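Local coordinates for protein copper-containing nitrite reductase (Bradyrhizobium sp. ORS 375, PDB 6THE) that probably catalyses the one-electron reduction of nitrite to nitric oxide as the copper-binding core of a four-domain heme-cupredoxin nitrite reductase, at residues Glu44-Gly49 and Gln172-Phe178; Glu234-Asp240 and Ala264-Val270. All coordinates share one frame; numbering follows the deposited sequence.

Interaction 1 (Glu44-Gly49 and Gln172-Phe178); sequences EGTTFG and QHGSAEF
Thr46, Thr47 and Phe48 pair in parallel with Gly174, Ser175 and Ala176, the two short strands crossing at -28°. Thr47 serves the neighbouring strand from both ends of its residue: its N donates to Gly174 O (3.1 Å) and its O accepts from Ala176 N (2.8 Å). Ahead of the strand, Gly174 N reaches Gly45 O at 3.0 Å. The Phe48 side chain runs along the Ala176-Phe178 backbone. CB and CG stay near Ala176 O, and CD1 comes to 3.5 Å from that oxygen while also touching Ala176 CB (3.8 Å), which meets the ring edge in plane. CE1 then lies 3.8 Å from Glu177 C. The CB of Phe48 is on the face of the sheet that also carries Thr46 and Ala176; with CG anti to the backbone N (chi1 -177°), the ring is swung along that face beside Ala176 and Glu177. At the loop end, Gly45 CA sits over one face of the His173 ring, 4.2 Å from its centroid, a CH-pi contact for which the lack of a side chain leaves room. Strand 174-176 is the outermost of its cupredoxin sheet within the chain; strand 46-53 separates it from strand 28-43, whose Leu42 touches Phe48, while Phe178 packs on helix 130-135.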
loop_
_atom_site.group_PDB
_atom_site.type_symbol
_atom_site.label_atom_id
_atom_site.label_comp_id
_atom_site.label_asym_id
_atom_site.label_seq_id
_atom_site.Cartn_x
_atom_site.Cartn_y
_atom_site.Cartn_z
ATOM N N GLU A 44 26.584 -6.260 13.592
ATOM C CA GLU A 44 27.722 -6.554 14.448
ATOM C C GLU A 44 28.341 -7.880 14.014
ATOM O O GLU A 44 27.712 -8.931 14.124
ATOM C CB GLU A 44 27.320 -6.546 15.926
ATOM C CG GLU A 44 26.993 -5.164 16.468
ATOM C CD GLU A 44 28.147 -4.175 16.541
ATOM O OE1 GLU A 44 29.294 -4.611 16.775
ATOM O OE2 GLU A 44 27.896 -2.966 16.363
ATOM N N GLY A 45 29.573 -7.803 13.497
ATOM C CA GLY A 45 30.302 -8.967 13.020
ATOM C C GLY A 45 30.066 -9.230 11.534
ATOM O O GLY A 45 30.712 -10.097 10.949
ATOM N N THR A 46 29.146 -8.465 10.934
ATOM C CA THR A 46 28.761 -8.660 9.545
ATOM C C THR A 46 29.084 -7.404 8.737
ATOM O O THR A 46 28.713 -6.297 9.123
ATOM C CB THR A 46 27.285 -9.063 9.427
ATOM O OG1 THR A 46 26.969 -9.954 10.499
ATOM C CG2 THR A 46 26.954 -9.723 8.106
ATOM N N THR A 47 29.780 -7.604 7.611
ATOM C CA THR A 47 30.115 -6.534 6.684
ATOM C C THR A 47 29.474 -6.823 5.328
ATOM O O THR A 47 29.192 -7.976 5.006
ATOM C CB THR A 47 31.633 -6.337 6.581
ATOM O OG1 THR A 47 32.227 -7.586 6.221
ATOM C CG2 THR A 47 32.255 -5.823 7.862
ATOM N N PHE A 48 29.253 -5.763 4.541
ATOM C CA PHE A 48 28.565 -5.870 3.264
ATOM C C PHE A 48 29.226 -4.954 2.236
ATOM O O PHE A 48 29.805 -3.929 2.590
ATOM C CB PHE A 48 27.076 -5.555 3.445
ATOM C CG PHE A 48 26.225 -5.699 2.208
ATOM C CD1 PHE A 48 25.788 -6.945 1.783
ATOM C CD2 PHE A 48 25.849 -4.585 1.472
ATOM C CE1 PHE A 48 25.003 -7.074 0.647
ATOM C CE2 PHE A 48 25.063 -4.714 0.336
ATOM C CZ PHE A 48 24.641 -5.959 -0.074
ATOM N N GLY A 49 29.129 -5.346 0.958
ATOM C CA GLY A 49 29.626 -4.548 -0.151
ATOM C C GLY A 49 28.610 -3.491 -0.578
ATOM O O GLY A 49 27.700 -3.778 -1.353
ATOM N N GLN A 172 24.473 -14.724 10.432
ATOM C CA GLN A 172 25.799 -15.184 10.048
ATOM C C GLN A 172 26.738 -13.986 9.944
ATOM O O GLN A 172 26.432 -13.008 9.263
ATOM C CB GLN A 172 25.734 -15.958 8.728
ATOM C CG GLN A 172 27.096 -16.376 8.188
ATOM C CD GLN A 172 27.625 -17.632 8.835
ATOM O OE1 GLN A 172 27.209 -18.742 8.510
ATOM N NE2 GLN A 172 28.568 -17.467 9.748
ATOM N N HIS A 173 27.882 -14.082 10.632
ATOM C CA HIS A 173 28.925 -13.072 10.558
ATOM C C HIS A 173 29.825 -13.358 9.358
ATOM O O HIS A 173 29.807 -14.460 8.813
ATOM C CB HIS A 173 29.713 -13.005 11.876
ATOM C CG HIS A 173 28.885 -12.665 13.070
ATOM N ND1 HIS A 173 29.218 -13.090 14.342
ATOM C CD2 HIS A 173 27.739 -11.959 13.197
ATOM C CE1 HIS A 173 28.320 -12.652 15.200
ATOM N NE2 HIS A 173 27.400 -11.957 14.522
ATOM N N GLY A 174 30.606 -12.348 8.959
ATOM C CA GLY A 174 31.517 -12.464 7.832
ATOM C C GLY A 174 31.165 -11.488 6.712
ATOM O O GLY A 174 30.325 -10.607 6.891
ATOM N N SER A 175 31.823 -11.665 5.559
ATOM C CA SER A 175 31.628 -10.804 4.403
ATOM C C SER A 175 30.379 -11.232 3.637
ATOM O O SER A 175 30.219 -12.407 3.307
ATOM C CB SER A 175 32.848 -10.805 3.517
ATOM O OG SER A 175 33.985 -10.330 4.222
ATOM N N ALA A 176 29.502 -10.259 3.362
ATOM C CA ALA A 176 28.261 -10.505 2.645
ATOM C C ALA A 176 28.288 -9.790 1.297
ATOM O O ALA A 176 28.738 -8.650 1.200
ATOM C CB ALA A 176 27.085 -10.066 3.481
ATOM N N GLU A 177 27.798 -10.487 0.265
ATOM C CA GLU A 177 27.679 -9.932 -1.074
ATOM C C GLU A 177 26.213 -9.971 -1.500
ATOM O O GLU A 177 25.396 -10.644 -0.873
ATOM C CB GLU A 177 28.588 -10.687 -2.049
ATOM C CG GLU A 177 28.156 -12.122 -2.305
ATOM C CD GLU A 177 29.196 -13.011 -2.965
ATOM O OE1 GLU A 177 30.367 -12.978 -2.531
ATOM O OE2 GLU A 177 28.832 -13.741 -3.909
ATOM N N PHE A 178 25.900 -9.238 -2.575
ATOM C CA PHE A 178 24.552 -9.156 -3.114
ATOM C C PHE A 178 24.152 -10.501 -3.716
ATOM O O PHE A 178 24.965 -11.166 -4.356
ATOM C CB PHE A 178 24.470 -8.027 -4.147
ATOM C CG PHE A 178 23.145 -7.897 -4.855
ATOM C CD1 PHE A 178 22.101 -7.184 -4.284
ATOM C CD2 PHE A 178 22.944 -8.478 -6.099
ATOM C CE1 PHE A 178 20.883 -7.062 -4.938
ATOM C CE2 PHE A 178 21.726 -8.358 -6.751
ATOM C CZ PHE A 178 20.701 -7.648 -6.170
#

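Interaction 2 (Glu234-Asp240 and Ala264-Val270); sequences EIFDKVD and AIAEFKV
Lys238, Val239 and Asp240 face Glu267, Ala266 and Ile265 in antiparallel register, the short strand axes running nearly antiparallel (172°). Asp240 N donates to Ile265 O at 3.0 Å, and Glu267 N to Lys238 O at 2.9 Å, a nearly linear approach to the carbonyl. Glu267 O takes two donors: Asp237 N at 2.7 Å, in the carbonyl plane, and Lys238 N at 3.3 Å, above it. Two residues thus oppose one, a classic beta bulge, and the chain turns a corner at Asp237. There the Asp237 carboxylate bends back so that OD2 weakly accepts from Lys269 N. The paired strands lie within the sheet of the second cupredoxin domain, with strand 213-222 beyond strand 263-269 and strand 250-253 beyond strand 236-241. Ala266 CB sits over a face of the Phe236 ring, 4.0 Å from the centroid, while Phe268 CD1 approaches the edge of that ring, 3.7 Å from Phe236 CD1. The two phenylalanine side chains run side by side with planes 56° apart. Glu234 crosses Phe268 at about a right angle, its CG 3.8 Å from Phe268 CD2. A bend at chi2 (-66°) turns the carboxylate toward the Lys269-Val270 backbone, bringing OE2 to 3.5 Å from Val270 CA. An alanine in place of Glu234 removes this arm and would probably open a gap between Phe268 and Val270. On the face of Glu267, OE2 forms a salt bridge with Arg215, and Asp240 OD2 rests against Ile265 CB. Glu234 and Ile235 also pack on Ile92 and His89 of the second subunit, respectively.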
loop_
_atom_site.group_PDB
_atom_site.type_symbol
_atom_site.label_atom_id
_atom_site.label_comp_id
_atom_site.label_asym_id
_atom_site.label_seq_id
_atom_site.Cartn_x
_atom_site.Cartn_y
_atom_site.Cartn_z
ATOM N N GLU A 234 3.336 7.685 19.327
ATOM C CA GLU A 234 3.053 8.987 18.746
ATOM C C GLU A 234 1.987 8.869 17.659
ATOM O O GLU A 234 1.841 7.823 17.030
ATOM C CB GLU A 234 4.331 9.619 18.190
ATOM C CG GLU A 234 5.170 10.328 19.242
ATOM C CD GLU A 234 4.549 11.567 19.868
ATOM O OE1 GLU A 234 3.730 12.230 19.196
ATOM O OE2 GLU A 234 4.886 11.868 21.030
ATOM N N ILE A 235 1.244 9.966 17.469
ATOM C CA ILE A 235 0.323 10.132 16.356
ATOM C C ILE A 235 0.829 11.299 15.511
ATOM O O ILE A 235 1.188 12.345 16.049
ATOM C CB ILE A 235 -1.118 10.376 16.852
ATOM C CG1 ILE A 235 -1.547 9.351 17.908
ATOM C CG2 ILE A 235 -2.094 10.423 15.684
ATOM C CD1 ILE A 235 -2.792 9.733 18.677
ATOM N N PHE A 236 0.856 11.100 14.188
ATOM C CA PHE A 236 1.300 12.131 13.264
ATOM C C PHE A 236 0.239 13.224 13.171
ATOM O O PHE A 236 -0.912 12.947 12.841
ATOM C CB PHE A 236 1.602 11.536 11.886
ATOM C CG PHE A 236 2.602 10.408 11.865
ATOM C CD1 PHE A 236 3.881 10.574 12.380
ATOM C CD2 PHE A 236 2.271 9.179 11.310
ATOM C CE1 PHE A 236 4.799 9.535 12.352
ATOM C CE2 PHE A 236 3.190 8.141 11.282
ATOM C CZ PHE A 236 4.453 8.320 11.803
ATOM N N ASP A 237 0.650 14.462 13.474
ATOM C CA ASP A 237 -0.226 15.622 13.413
ATOM C C ASP A 237 -0.539 15.946 11.955
ATOM O O ASP A 237 -1.691 16.205 11.612
ATOM C CB ASP A 237 0.384 16.826 14.138
ATOM C CG ASP A 237 0.604 16.615 15.627
ATOM O OD1 ASP A 237 -0.091 15.759 16.214
ATOM O OD2 ASP A 237 1.469 17.314 16.192
ATOM N N LYS A 238 0.501 15.930 11.112
ATOM C CA LYS A 238 0.372 16.223 9.693
ATOM C C LYS A 238 1.243 15.260 8.890
ATOM O O LYS A 238 2.397 15.017 9.244
ATOM C CB LYS A 238 0.741 17.682 9.406
ATOM C CG LYS A 238 -0.320 18.706 9.788
ATOM C CD LYS A 238 0.207 20.121 9.891
ATOM C CE LYS A 238 -0.799 21.079 10.495
ATOM N NZ LYS A 238 -0.210 22.419 10.728
ATOM N N VAL A 239 0.668 14.716 7.811
ATOM C CA VAL A 239 1.366 13.804 6.918
ATOM C C VAL A 239 1.171 14.278 5.480
ATOM O O VAL A 239 0.041 14.423 5.017
ATOM C CB VAL A 239 0.898 12.345 7.100
ATOM C CG1 VAL A 239 1.422 11.434 5.999
ATOM C CG2 VAL A 239 1.270 11.788 8.465
ATOM N N ASP A 240 2.294 14.516 4.790
ATOM C CA ASP A 240 2.288 14.780 3.360
ATOM C C ASP A 240 2.384 13.445 2.625
ATOM O O ASP A 240 3.456 12.847 2.551
ATOM C CB ASP A 240 3.389 15.771 2.970
ATOM C CG ASP A 240 3.211 17.148 3.589
ATOM O OD1 ASP A 240 2.171 17.783 3.320
ATOM O OD2 ASP A 240 4.113 17.575 4.336
ATOM N N ALA A 264 7.195 10.474 2.543
ATOM C CA ALA A 264 6.207 10.966 3.490
ATOM C C ALA A 264 6.867 11.985 4.416
ATOM O O ALA A 264 7.954 11.744 4.937
ATOM C CB ALA A 264 5.608 9.823 4.274
ATOM N N ILE A 265 6.198 13.129 4.596
ATOM C CA ILE A 265 6.616 14.121 5.573
ATOM C C ILE A 265 5.699 13.998 6.788
ATOM O O ILE A 265 4.548 14.433 6.754
ATOM C CB ILE A 265 6.627 15.541 4.970
ATOM C CG1 ILE A 265 7.589 15.645 3.782
ATOM C CG2 ILE A 265 6.939 16.583 6.036
ATOM C CD1 ILE A 265 7.367 16.857 2.906
ATOM N N ALA A 266 6.229 13.379 7.848
ATOM C CA ALA A 266 5.481 13.134 9.069
ATOM C C ALA A 266 5.893 14.149 10.132
ATOM O O ALA A 266 7.071 14.257 10.469
ATOM C CB ALA A 266 5.711 11.716 9.530
ATOM N N GLU A 267 4.902 14.893 10.636
ATOM C CA GLU A 267 5.102 15.872 11.692
ATOM C C GLU A 267 4.284 15.460 12.911
ATOM O O GLU A 267 3.167 14.963 12.768
ATOM C CB GLU A 267 4.666 17.264 11.225
ATOM C CG GLU A 267 5.478 17.809 10.064
ATOM C CD GLU A 267 4.955 19.101 9.458
ATOM O OE1 GLU A 267 4.091 19.746 10.087
ATOM O OE2 GLU A 267 5.411 19.460 8.354
ATOM N N PHE A 268 4.851 15.676 14.104
ATOM C CA PHE A 268 4.169 15.371 15.353
ATOM C C PHE A 268 4.769 16.179 16.502
ATOM O O PHE A 268 5.934 16.571 16.457
ATOM C CB PHE A 268 4.177 13.865 15.638
ATOM C CG PHE A 268 5.535 13.208 15.635
ATOM C CD1 PHE A 268 6.085 12.718 14.458
ATOM C CD2 PHE A 268 6.258 13.064 16.810
ATOM C CE1 PHE A 268 7.331 12.110 14.456
ATOM C CE2 PHE A 268 7.505 12.454 16.807
ATOM C CZ PHE A 268 8.038 11.978 15.630
ATOM N N LYS A 269 3.940 16.417 17.525
ATOM C CA LYS A 269 4.340 17.083 18.752
ATOM C C LYS A 269 4.572 16.021 19.824
ATOM O O LYS A 269 3.727 15.152 20.033
ATOM C CB LYS A 269 3.248 18.072 19.174
ATOM C CG LYS A 269 3.446 18.765 20.517
ATOM C CD LYS A 269 4.148 20.103 20.422
ATOM C CE LYS A 269 3.964 20.952 21.662
ATOM N NZ LYS A 269 4.659 22.255 21.543
ATOM N N VAL A 270 5.730 16.098 20.490
ATOM C CA VAL A 270 6.067 15.168 21.554
ATOM C C VAL A 270 5.685 15.803 22.890
ATOM O O VAL A 270 6.103 16.919 23.191
ATOM C CB VAL A 270 7.550 14.748 21.511
ATOM C CG1 VAL A 270 7.854 13.668 22.537
ATOM C CG2 VAL A 270 7.970 14.287 20.122
#

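Overall arrangement
Interactions 1 and 2 lie on opposite sides of the chain's centre, their own centres 35 Å apart and their nearest atoms about 23 Å apart, so they do not touch. Along the chain the first closes before the second opens. Each relates to a different copper site. At interaction 1, Phe178 packs on the helix that carries His133, which binds copper with His84, Cys125 and Met138, a type 1 ligand set. At interaction 2, Ile235 packs on His89 of the second subunit, which with His124 of that subunit binds the other copper; interaction 2 therefore borders a subunit interface, whereas no other chain of the assembly touches 44-49 or 172-178.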